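Side-chain contacts in SCO1 protein (Saccharomyces cerevisiae, PDB 2B7K), which is required for the accumulation of cytochrome c oxidase subunits 1 and 2 and probably acts as a mitochondrial copper chaperone of the inner membrane: residues T85-P88 / A89-S92; N164-E167 / K168-V171. All blocks are in the same frame, centred on the assembly; numbering follows the deposited sequence.

Interaction 1. Residues T85-P88 / A89-S92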
loop_
_atom_site.group_PDB
_atom_site.type_symbol
_atom_site.label_atom_id
_atom_site.label_comp_id
_atom_site.label_asym_id
_atom_site.label_seq_id
_atom_site.Cartn_x
_atom_site.Cartn_y
_atom_site.Cartn_z
ATOM N N THR A 85 6.927 5.056 -2.199
ATOM C CA THR A 85 8.368 4.902 -2.312
ATOM C C THR A 85 9.088 5.417 -1.075
ATOM O O THR A 85 8.616 6.339 -0.403
ATOM C CB THR A 85 8.936 5.646 -3.542
ATOM O OG1 THR A 85 10.343 5.370 -3.662
ATOM C CG2 THR A 85 8.735 7.157 -3.396
ATOM N N CYS A 86 10.203 4.724 -0.784
ATOM C CA CYS A 86 11.090 5.124 0.301
ATOM C C CYS A 86 12.374 5.740 -0.242
ATOM O O CYS A 86 13.306 5.978 0.477
ATOM C CB CYS A 86 11.427 3.918 1.183
ATOM S SG CYS A 86 10.013 3.221 2.067
ATOM N N ASP A 87 12.368 5.964 -1.539
ATOM C CA ASP A 87 13.542 6.512 -2.223
ATOM C C ASP A 87 13.117 7.716 -3.075
ATOM O O ASP A 87 13.105 7.658 -4.302
ATOM C CB ASP A 87 14.198 5.435 -3.095
ATOM C CG ASP A 87 15.439 5.942 -3.826
ATOM O OD1 ASP A 87 15.968 7.004 -3.439
ATOM O OD2 ASP A 87 15.888 5.274 -4.783
ATOM N N PRO A 88 12.762 8.826 -2.416
ATOM C CA PRO A 88 12.328 10.059 -3.079
ATOM C C PRO A 88 13.362 10.675 -4.017
ATOM O O PRO A 88 13.017 11.483 -4.879
ATOM C CB PRO A 88 11.987 10.973 -1.904
ATOM C CG PRO A 88 12.934 10.516 -0.845
ATOM C CD PRO A 88 12.824 9.019 -0.958
ATOM N N ALA A 89 14.625 10.290 -3.855
ATOM C CA ALA A 89 15.693 10.826 -4.695
ATOM C C ALA A 89 15.574 10.384 -6.147
ATOM O O ALA A 89 15.809 11.175 -7.064
ATOM C CB ALA A 89 17.050 10.419 -4.135
ATOM N N ARG A 90 15.186 9.128 -6.354
ATOM C CA ARG A 90 15.067 8.570 -7.695
ATOM C C ARG A 90 13.646 8.268 -8.165
ATOM O O ARG A 90 13.367 8.322 -9.360
ATOM C CB ARG A 90 15.890 7.278 -7.794
ATOM C CG ARG A 90 17.391 7.479 -7.671
ATOM C CD ARG A 90 18.158 6.160 -7.798
ATOM N NE ARG A 90 17.909 5.269 -6.665
ATOM C CZ ARG A 90 18.455 4.064 -6.519
ATOM N NH1 ARG A 90 18.166 3.328 -5.455
ATOM N NH2 ARG A 90 19.291 3.591 -7.434
ATOM N N ASP A 91 12.758 7.941 -7.235
ATOM C CA ASP A 91 11.387 7.586 -7.595
ATOM C C ASP A 91 10.432 8.753 -7.784
ATOM O O ASP A 91 9.554 9.012 -6.956
ATOM C CB ASP A 91 10.823 6.602 -6.568
ATOM C CG ASP A 91 11.411 5.206 -6.720
ATOM O OD1 ASP A 91 12.300 5.019 -7.577
ATOM O OD2 ASP A 91 10.981 4.297 -5.987
ATOM N N SER A 92 10.622 9.452 -8.899
ATOM C CA SER A 92 9.796 10.587 -9.270
ATOM C C SER A 92 8.485 10.031 -9.822
ATOM O O SER A 92 8.355 8.820 -10.044
ATOM C CB SER A 92 10.490 11.381 -10.370
ATOM O OG SER A 92 10.590 10.576 -11.532
HETATM O O HOH W 1 15.987 8.902 -1.465
#

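Interaction 2. Residues N164-E167 / K168-V171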
loop_
_atom_site.group_PDB
_atom_site.type_symbol
_atom_site.label_atom_id
_atom_site.label_comp_id
_atom_site.label_asym_id
_atom_site.label_seq_id
_atom_site.Cartn_x
_atom_site.Cartn_y
_atom_site.Cartn_z
ATOM N N ASN A 164 4.666 -14.172 5.222
ATOM C CA ASN A 164 4.164 -15.495 5.558
ATOM C C ASN A 164 2.760 -15.738 5.028
ATOM O O ASN A 164 2.219 -16.841 5.152
ATOM C CB ASN A 164 4.245 -15.717 7.069
ATOM C CG ASN A 164 5.660 -16.025 7.515
ATOM O OD1 ASN A 164 6.235 -17.038 7.107
ATOM N ND2 ASN A 164 6.234 -15.154 8.341
ATOM N N TYR A 165 2.160 -14.702 4.446
ATOM C CA TYR A 165 0.847 -14.854 3.840
ATOM C C TYR A 165 1.112 -15.099 2.360
ATOM O O TYR A 165 1.894 -14.379 1.738
ATOM C CB TYR A 165 -0.000 -13.591 3.997
ATOM C CG TYR A 165 -0.612 -13.422 5.365
ATOM C CD1 TYR A 165 -0.001 -12.628 6.333
ATOM C CD2 TYR A 165 -1.811 -14.060 5.691
ATOM C CE1 TYR A 165 -0.571 -12.468 7.594
ATOM C CE2 TYR A 165 -2.388 -13.910 6.945
ATOM C CZ TYR A 165 -1.764 -13.111 7.891
ATOM O OH TYR A 165 -2.340 -12.952 9.129
ATOM N N ASP A 166 0.477 -16.120 1.799
ATOM C CA ASP A 166 0.672 -16.435 0.390
ATOM C C ASP A 166 -0.510 -15.939 -0.436
ATOM O O ASP A 166 -1.390 -15.257 0.084
ATOM C CB ASP A 166 0.865 -17.944 0.203
ATOM C CG ASP A 166 -0.360 -18.752 0.601
ATOM O OD1 ASP A 166 -0.250 -19.996 0.654
ATOM O OD2 ASP A 166 -1.427 -18.154 0.854
ATOM N N GLU A 167 -0.524 -16.286 -1.719
ATOM C CA GLU A 167 -1.583 -15.847 -2.622
ATOM C C GLU A 167 -3.002 -16.182 -2.162
ATOM O O GLU A 167 -3.957 -15.516 -2.565
ATOM C CB GLU A 167 -1.341 -16.413 -4.028
ATOM C CG GLU A 167 -1.374 -17.932 -4.127
ATOM C CD GLU A 167 -0.381 -18.609 -3.202
ATOM O OE1 GLU A 167 0.835 -18.352 -3.338
ATOM O OE2 GLU A 167 -0.820 -19.401 -2.339
ATOM N N LYS A 168 -3.142 -17.200 -1.317
ATOM C CA LYS A 168 -4.457 -17.605 -0.826
ATOM C C LYS A 168 -4.802 -17.128 0.583
ATOM O O LYS A 168 -5.877 -16.576 0.807
ATOM C CB LYS A 168 -4.603 -19.130 -0.879
ATOM C CG LYS A 168 -5.074 -19.684 -2.220
ATOM C CD LYS A 168 -4.063 -19.437 -3.325
ATOM C CE LYS A 168 -4.545 -19.996 -4.653
ATOM N NZ LYS A 168 -5.812 -19.353 -5.102
ATOM N N THR A 169 -3.902 -17.350 1.536
ATOM C CA THR A 169 -4.175 -16.941 2.911
ATOM C C THR A 169 -4.273 -15.428 3.071
ATOM O O THR A 169 -4.966 -14.941 3.966
ATOM C CB THR A 169 -3.110 -17.483 3.883
ATOM O OG1 THR A 169 -1.818 -17.022 3.487
ATOM C CG2 THR A 169 -3.119 -19.010 3.874
ATOM N N GLY A 170 -3.579 -14.686 2.214
ATOM C CA GLY A 170 -3.639 -13.236 2.289
ATOM C C GLY A 170 -5.036 -12.771 1.919
ATOM O O GLY A 170 -5.605 -11.877 2.542
ATOM N N VAL A 171 -5.598 -13.384 0.886
ATOM C CA VAL A 171 -6.943 -13.021 0.468
ATOM C C VAL A 171 -7.940 -13.326 1.588
ATOM O O VAL A 171 -8.802 -12.504 1.893
ATOM C CB VAL A 171 -7.356 -13.785 -0.806
ATOM C CG1 VAL A 171 -8.854 -13.588 -1.071
ATOM C CG2 VAL A 171 -6.544 -13.286 -1.994
HETATM O O HOH W 2 0.313 -18.545 4.253
#

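Interaction 1. Residues T85-P88 / A89-S92
Thr-85 and Asp-91 join the two ends of this loop: the hydroxyl OG1 of Thr-85 donates to OD2 of Asp-91 over 2.6 Å, reaching the anti side of that oxygen and lying well out of the carboxylate plane. The threonine is turned with its hydroxyl opposite its own backbone N (chi1 -175°), beside the carbonyl carbon, and there OG1 of Thr-85 also accepts from Asp-87 N at 3.0 Å, an ST turn. One hydroxyl thus fixes both the start of the loop and its far side. The other carboxylate oxygen of Asp-91, OD1, is hydrogen-bonded to OG of Ser-51, so this buried acid is gripped at both oxygens.

The Asp-87 carboxylate turns to the arginine. OD2 of Asp-87 reaches Arg-90, whose NE approaches on the syn lone pair at 2.8 Å in a salt bridge. NH1 of Arg-90 adds a weak bond to the same OD2. The carboxylate meets the edge of the guanidinium, but the two planes are 57° apart, and the bend of the arginine chain at chi3 (-68°) brings the NE edge of its head round to the aspartate. A water donates to OD1 of Asp-87 and accepts from Ala-89 N.

Between these side chains the backbone closes on Asp-87 O, which receives Asp-91 N at 3.0 Å nearly in line with the carbonyl and Arg-90 N from above its plane. The chain turns again at Asp-91, the centre of an inverse gamma turn, before Ser-92 takes the N-cap of helix 93-100. This is a strand-to-helix connection of the thioredoxin-like fold, with the Asp-91 side chain about 8 Å from those of Cys-53 and Cys-57, two of the probable copper ligands.

Interaction 2. Residues N164-E167 / K168-V171
OD2 of Asp-166 gathers three donors from the start of the following helix. Thr-169 N lies 2.7 Å from OD2 of Asp-166, a nearly straight bond (165°) that meets the oxygen almost along its C-O axis. Lys-168 N and Thr-169 OG1, each 2.9 Å from Asp-166 OD2, both come from above the carboxylate plane. The aspartate can reach them because its CG sits between the backbone N and the carbonyl carbon (chi1 64°), which folds the carboxylate back over the turn; the threonine hydroxyl takes the corresponding position (chi1 58°). Negative charge placed at the first amides of a helix is probably favoured by the helix dipole. Replacing Asp-166 by an alanine is likely to leave the amides of Lys-168 and Thr-169 without their capping acceptor and the Thr-169 hydroxyl freer to turn.

The backbone adds a further tie, Gly-170 N to Asp-166 O at 3.1 Å. One water donates to both Asn-164 O and Thr-169 OG1, linking the beginning of the turn to the helix.

Farther out, the Tyr-165 ring crosses the Thr-169 side chain obliquely, with CD2 of Tyr-165 3.7 Å from Thr-169 OG1 and 3.9 Å from Gly-170 CA. On the other flank, the chains of Glu-167 and Lys-168, both bent, run close by one another, though their charged ends do not meet. CG2 of Val-171 rests against Glu-167 O.

The turn carries the chain from strand 157-161 into helix 169-180, which lies against helix 56-75: Val-171 packs on Trp-67, Thr-70, Leu-71 and Tyr-75, while Trp-67 NE1 and Lys-63 NZ bind the carbonyls of Asp-166 and Tyr-165.

Overall arrangement
Followed from the N terminus, the two contacts come in series: the first is complete long before the second begins, and they neither nest nor cross. Interaction 1 folds the loop that leaves strand 80-85, inside the sheet, and delivers the chain to helix 93-100. Some seventy residues later, interaction 2 shapes the turn after strand 157-161, at an outer margin of the same sheet, and starts helix 169-180. Each therefore joins a strand to the helix that follows it. The centres of interactions 1 and 2 are about 28 Å apart, and the chain's centre lies between them; interaction 1 alone is near the probable copper site.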